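Local structure of putative rRNA methyltransferase (Sorangium cellulosum, 4RWZ) at residues L114-R126 / W162-F176. The protein probably methylates an adenine of 16S rRNA in the 30S ribosomal subunit, conferring resistance to aminoglycoside antibiotics. Numbering follows the deposited sequence.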
loop_
_atom_site.group_PDB
_atom_site.type_symbol
_atom_site.label_atom_id
_atom_site.label_comp_id
_atom_site.label_asym_id
_atom_site.label_seq_id
_atom_site.Cartn_x
_atom_site.Cartn_y
_atom_site.Cartn_z
ATOM N N LEU A 114 4.393 1.870 11.505
ATOM C CA LEU A 114 4.300 0.390 11.431
ATOM C C LEU A 114 5.097 -0.306 12.528
ATOM O O LEU A 114 4.811 -1.488 12.913
ATOM C CB LEU A 114 4.818 -0.139 10.042
ATOM C CG LEU A 114 3.979 0.366 8.851
ATOM C CD1 LEU A 114 4.796 0.087 7.524
ATOM C CD2 LEU A 114 2.671 -0.376 8.777
ATOM N N VAL A 115 6.107 0.392 13.061
ATOM C CA VAL A 115 6.958 -0.271 14.078
ATOM C C VAL A 115 6.727 0.201 15.507
ATOM O O VAL A 115 7.178 -0.481 16.444
ATOM C CB VAL A 115 8.468 -0.226 13.749
ATOM C CG1 VAL A 115 8.721 -0.856 12.351
ATOM C CG2 VAL A 115 9.006 1.188 13.791
ATOM N N LEU A 116 6.094 1.368 15.700
ATOM C CA LEU A 116 5.834 1.813 17.079
ATOM C C LEU A 116 4.799 0.918 17.791
ATOM O O LEU A 116 5.051 0.443 18.921
ATOM C CB LEU A 116 5.485 3.316 17.155
ATOM C CG LEU A 116 6.714 4.178 16.761
ATOM C CD1 LEU A 116 6.413 5.679 16.733
ATOM C CD2 LEU A 116 7.918 3.848 17.644
ATOM N N PRO A 117 3.625 0.681 17.188
ATOM C CA PRO A 117 3.021 1.246 15.984
ATOM C C PRO A 117 2.021 2.303 16.372
ATOM O O PRO A 117 1.825 2.593 17.562
ATOM C CB PRO A 117 2.297 0.043 15.370
ATOM C CG PRO A 117 1.739 -0.655 16.618
ATOM C CD PRO A 117 2.823 -0.456 17.704
ATOM N N GLU A 118 1.397 2.900 15.357
ATOM C CA GLU A 118 0.368 3.914 15.573
ATOM C C GLU A 118 -0.987 3.387 15.132
ATOM O O GLU A 118 -1.176 3.141 13.949
ATOM C CB GLU A 118 0.716 5.225 14.810
ATOM C CG GLU A 118 2.047 5.803 15.270
ATOM C CD GLU A 118 2.497 6.943 14.335
ATOM O OE1 GLU A 118 1.611 7.496 13.659
ATOM O OE2 GLU A 118 3.704 7.246 14.242
ATOM N N ALA A 119 -1.920 3.226 16.083
ATOM C CA ALA A 119 -3.234 2.609 15.786
ATOM C C ALA A 119 -4.016 3.228 14.621
ATOM O O ALA A 119 -4.579 2.518 13.822
ATOM C CB ALA A 119 -4.170 2.498 17.107
ATOM N N PRO A 120 -4.120 4.575 14.555
ATOM C CA PRO A 120 -4.898 5.113 13.439
ATOM C C PRO A 120 -4.314 4.727 12.092
ATOM O O PRO A 120 -5.110 4.580 11.192
ATOM C CB PRO A 120 -4.758 6.656 13.614
ATOM C CG PRO A 120 -4.538 6.834 15.036
ATOM C CD PRO A 120 -3.726 5.626 15.512
ATOM N N VAL A 121 -2.996 4.559 11.961
ATOM C CA VAL A 121 -2.426 4.181 10.669
ATOM C C VAL A 121 -2.699 2.710 10.404
ATOM O O VAL A 121 -3.060 2.313 9.299
ATOM C CB VAL A 121 -0.934 4.463 10.626
ATOM C CG1 VAL A 121 -0.322 4.077 9.252
ATOM C CG2 VAL A 121 -0.685 5.984 10.809
ATOM N N LEU A 122 -2.534 1.873 11.438
ATOM C CA LEU A 122 -2.811 0.441 11.200
ATOM C C LEU A 122 -4.254 0.215 10.839
ATOM O O LEU A 122 -4.582 -0.587 9.987
ATOM C CB LEU A 122 -2.492 -0.385 12.444
ATOM C CG LEU A 122 -1.050 -0.321 12.890
ATOM C CD1 LEU A 122 -0.853 -1.326 14.094
ATOM C CD2 LEU A 122 -0.079 -0.730 11.762
ATOM N N GLU A 123 -5.158 0.936 11.492
ATOM C CA GLU A 123 -6.569 0.825 11.166
ATOM C C GLU A 123 -6.860 1.315 9.733
ATOM O O GLU A 123 -7.700 0.747 9.028
ATOM C CB GLU A 123 -7.420 1.613 12.190
ATOM C CG GLU A 123 -7.351 0.969 13.598
ATOM C CD GLU A 123 -8.033 1.769 14.654
ATOM O OE1 GLU A 123 -8.981 2.518 14.273
ATOM O OE2 GLU A 123 -7.674 1.593 15.854
ATOM N N ALA A 124 -6.186 2.395 9.321
ATOM C CA ALA A 124 -6.442 2.888 7.968
ATOM C C ALA A 124 -6.020 1.833 6.921
ATOM O O ALA A 124 -6.695 1.653 5.883
ATOM C CB ALA A 124 -5.701 4.220 7.720
ATOM N N LEU A 125 -4.894 1.176 7.182
ATOM C CA LEU A 125 -4.388 0.129 6.244
ATOM C C LEU A 125 -5.279 -1.117 6.273
ATOM O O LEU A 125 -5.602 -1.699 5.224
ATOM C CB LEU A 125 -2.946 -0.207 6.607
ATOM C CG LEU A 125 -1.966 0.989 6.426
ATOM C CD1 LEU A 125 -0.626 0.527 6.997
ATOM C CD2 LEU A 125 -1.792 1.298 4.949
ATOM N N ARG A 126 -5.699 -1.521 7.457
ATOM C CA ARG A 126 -6.567 -2.695 7.590
ATOM C C ARG A 126 -7.882 -2.482 6.836
ATOM O O ARG A 126 -8.471 -3.411 6.292
ATOM C CB ARG A 126 -6.840 -2.993 9.062
ATOM C CG ARG A 126 -7.904 -4.094 9.303
ATOM C CD ARG A 126 -7.414 -5.474 8.749
ATOM N NE ARG A 126 -8.402 -6.525 9.045
ATOM C CZ ARG A 126 -9.480 -6.731 8.287
ATOM N NH1 ARG A 126 -9.712 -5.943 7.240
ATOM N NH2 ARG A 126 -10.329 -7.698 8.560
ATOM N N TRP A 162 10.284 -7.161 21.158
ATOM C CA TRP A 162 9.508 -6.040 20.669
ATOM C C TRP A 162 8.236 -6.538 19.975
ATOM O O TRP A 162 7.147 -5.955 20.079
ATOM C CB TRP A 162 10.333 -5.169 19.712
ATOM C CG TRP A 162 9.592 -3.941 19.365
ATOM C CD1 TRP A 162 8.946 -3.666 18.185
ATOM C CD2 TRP A 162 9.363 -2.814 20.223
ATOM N NE1 TRP A 162 8.341 -2.422 18.262
ATOM C CE2 TRP A 162 8.590 -1.884 19.500
ATOM C CE3 TRP A 162 9.732 -2.501 21.534
ATOM C CZ2 TRP A 162 8.195 -0.656 20.044
ATOM C CZ3 TRP A 162 9.352 -1.284 22.055
ATOM C CH2 TRP A 162 8.585 -0.385 21.325
ATOM N N LEU A 163 8.408 -7.587 19.204
ATOM C CA LEU A 163 7.293 -8.216 18.535
ATOM C C LEU A 163 6.253 -8.678 19.573
ATOM O O LEU A 163 5.063 -8.468 19.383
ATOM C CB LEU A 163 7.791 -9.399 17.728
ATOM C CG LEU A 163 6.900 -9.724 16.549
ATOM C CD1 LEU A 163 7.329 -8.803 15.427
ATOM C CD2 LEU A 163 7.107 -11.158 16.166
ATOM N N ASP A 164 6.718 -9.310 20.652
ATOM C CA ASP A 164 5.860 -9.861 21.687
ATOM C C ASP A 164 5.035 -8.821 22.454
ATOM O O ASP A 164 3.835 -9.031 22.681
ATOM C CB ASP A 164 6.717 -10.653 22.669
ATOM C CG ASP A 164 5.893 -11.465 23.643
ATOM O OD1 ASP A 164 4.978 -12.172 23.171
ATOM O OD2 ASP A 164 6.152 -11.391 24.876
ATOM N N ASP A 165 5.636 -7.692 22.832
ATOM C CA ASP A 165 4.902 -6.731 23.659
ATOM C C ASP A 165 4.334 -5.564 22.861
ATOM O O ASP A 165 3.259 -5.030 23.187
ATOM C CB ASP A 165 5.806 -6.156 24.743
ATOM C CG ASP A 165 5.626 -6.820 26.085
ATOM O OD1 ASP A 165 4.486 -7.146 26.493
ATOM O OD2 ASP A 165 6.664 -7.006 26.750
ATOM N N ALA A 166 5.046 -5.118 21.838
ATOM C CA ALA A 166 4.556 -3.930 21.174
ATOM C C ALA A 166 3.777 -4.283 19.955
ATOM O O ALA A 166 2.702 -3.752 19.731
ATOM C CB ALA A 166 5.703 -2.993 20.771
ATOM N N LEU A 167 4.338 -5.143 19.099
ATOM C CA LEU A 167 3.727 -5.256 17.802
ATOM C C LEU A 167 2.594 -6.247 17.709
ATOM O O LEU A 167 1.522 -5.914 17.208
ATOM C CB LEU A 167 4.774 -5.539 16.704
ATOM C CG LEU A 167 5.779 -4.406 16.462
ATOM C CD1 LEU A 167 6.466 -4.584 15.130
ATOM C CD2 LEU A 167 5.118 -3.058 16.515
ATOM N N ARG A 168 2.807 -7.491 18.156
ATOM C CA ARG A 168 1.712 -8.445 18.011
ATOM C C ARG A 168 0.374 -7.976 18.580
ATOM O O ARG A 168 -0.649 -8.103 17.905
ATOM C CB ARG A 168 2.068 -9.855 18.556
ATOM C CG ARG A 168 3.074 -10.553 17.696
ATOM C CD ARG A 168 3.263 -12.051 18.206
ATOM N NE ARG A 168 4.292 -12.648 17.384
ATOM C CZ ARG A 168 4.026 -13.104 16.165
ATOM N NH1 ARG A 168 2.759 -13.023 15.694
ATOM N NH2 ARG A 168 4.998 -13.621 15.423
ATOM N N PRO A 169 0.369 -7.462 19.833
ATOM C CA PRO A 169 -0.932 -7.085 20.389
ATOM C C PRO A 169 -1.543 -5.882 19.679
ATOM O O PRO A 169 -2.765 -5.862 19.469
ATOM C CB PRO A 169 -0.600 -6.711 21.845
ATOM C CG PRO A 169 0.700 -7.390 22.150
ATOM C CD PRO A 169 1.448 -7.359 20.838
ATOM N N ALA A 170 -0.703 -4.924 19.292
ATOM C CA ALA A 170 -1.175 -3.703 18.650
ATOM C C ALA A 170 -1.705 -4.030 17.247
ATOM O O ALA A 170 -2.723 -3.477 16.788
ATOM C CB ALA A 170 -0.063 -2.711 18.560
ATOM N N TYR A 171 -1.005 -4.886 16.521
ATOM C CA TYR A 171 -1.519 -5.274 15.208
ATOM C C TYR A 171 -2.860 -6.014 15.374
ATOM O O TYR A 171 -3.813 -5.743 14.636
ATOM C CB TYR A 171 -0.487 -6.137 14.429
ATOM C CG TYR A 171 0.488 -5.290 13.633
ATOM C CD1 TYR A 171 1.406 -4.461 14.271
ATOM C CD2 TYR A 171 0.487 -5.307 12.226
ATOM C CE1 TYR A 171 2.299 -3.658 13.549
ATOM C CE2 TYR A 171 1.374 -4.540 11.493
ATOM C CZ TYR A 171 2.278 -3.708 12.165
ATOM O OH TYR A 171 3.151 -2.919 11.434
ATOM N N ARG A 172 -2.943 -6.915 16.368
ATOM C CA ARG A 172 -4.198 -7.610 16.611
ATOM C C ARG A 172 -5.300 -6.585 16.945
ATOM O O ARG A 172 -6.468 -6.771 16.565
ATOM C CB ARG A 172 -4.077 -8.618 17.784
ATOM C CG ARG A 172 -3.574 -9.899 17.334
ATOM C CD ARG A 172 -3.742 -10.975 18.463
ATOM N NE ARG A 172 -3.189 -12.238 18.025
ATOM C CZ ARG A 172 -2.426 -13.010 18.794
ATOM N NH1 ARG A 172 -2.145 -12.634 20.038
ATOM N NH2 ARG A 172 -1.961 -14.164 18.322
ATOM N N ALA A 173 -4.932 -5.553 17.709
ATOM C CA ALA A 173 -5.906 -4.535 18.111
ATOM C C ALA A 173 -6.402 -3.753 16.887
ATOM O O ALA A 173 -7.347 -2.972 17.019
ATOM C CB ALA A 173 -5.324 -3.574 19.162
ATOM N N ALA A 174 -5.687 -3.842 15.754
ATOM C CA ALA A 174 -6.141 -3.206 14.489
ATOM C C ALA A 174 -6.738 -4.181 13.478
ATOM O O ALA A 174 -6.979 -3.804 12.334
ATOM C CB ALA A 174 -4.967 -2.376 13.800
ATOM N N GLY A 175 -6.855 -5.471 13.822
ATOM C CA GLY A 175 -7.398 -6.436 12.879
ATOM C C GLY A 175 -6.385 -7.214 12.031
ATOM O O GLY A 175 -6.751 -7.813 11.002
ATOM N N PHE A 176 -5.125 -7.261 12.479
ATOM C CA PHE A 176 -4.053 -7.976 11.762
ATOM C C PHE A 176 -3.377 -8.975 12.667
ATOM O O PHE A 176 -3.138 -8.675 13.839
ATOM C CB PHE A 176 -2.940 -6.985 11.325
ATOM C CG PHE A 176 -3.253 -6.184 10.072
ATOM C CD1 PHE A 176 -3.362 -6.815 8.840
ATOM C CD2 PHE A 176 -3.378 -4.780 10.135
ATOM C CE1 PHE A 176 -3.609 -6.081 7.684
ATOM C CE2 PHE A 176 -3.582 -4.024 8.963
ATOM C CZ PHE A 176 -3.716 -4.691 7.747
HETATM O O HOH W 1 -6.323 -0.437 16.855
#
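L122 lays its isobutyl end over one face of the Y171 ring, CD1 4.1 Å from the centroid in a CH-pi contact offset toward the rim, and the two side chains cross at about a right angle. At the far edge of that ring the phenol OH donates to L114 O at 2.6 Å, meeting a lone pair in the carbonyl plane, which ties the ring to the last turn of helix 108-115. V115 O, one residue on, takes the indole NE1 of W162 at 2.9 Å with the N-H pointing well at it (155°). The oxygen lies close to the indole plane, and A166 CB sits over the centre of one face of the same indole. P117, after a cis peptide bond, presses its ring against helix 160-172 between these two bonds; its CG meets A170 CB tightly at 3.4 Å, and CD rests on L167 CD2. Further along, L122 CB and A174 CB are also pressed close, 3.5 Å apart. At the other end, the R126 side chain sets out with CG anti to the backbone N (chi1 172°) and bends at chi2, which carries CD over the centre of the F176 ring, 3.9 Å from the centroid. From there NE reaches G175 O at 2.9 Å, near the guanidinium plane but above that of the carbonyl, while NH2 bonds I214 O. On the solvent side one water bridges E123 OE2 and A173 O. G175, with positive phi, closes helix 160-172 in a Schellman motif and turns the chain into strand 176-183. Helices 119-127 and 160-172 thus pack side by side on one face of the central sheet, over the edge formed by strands 133-139, 207-213 and 176-183, as in the Rossmann-like fold of class I AdoMet-dependent methyltransferases.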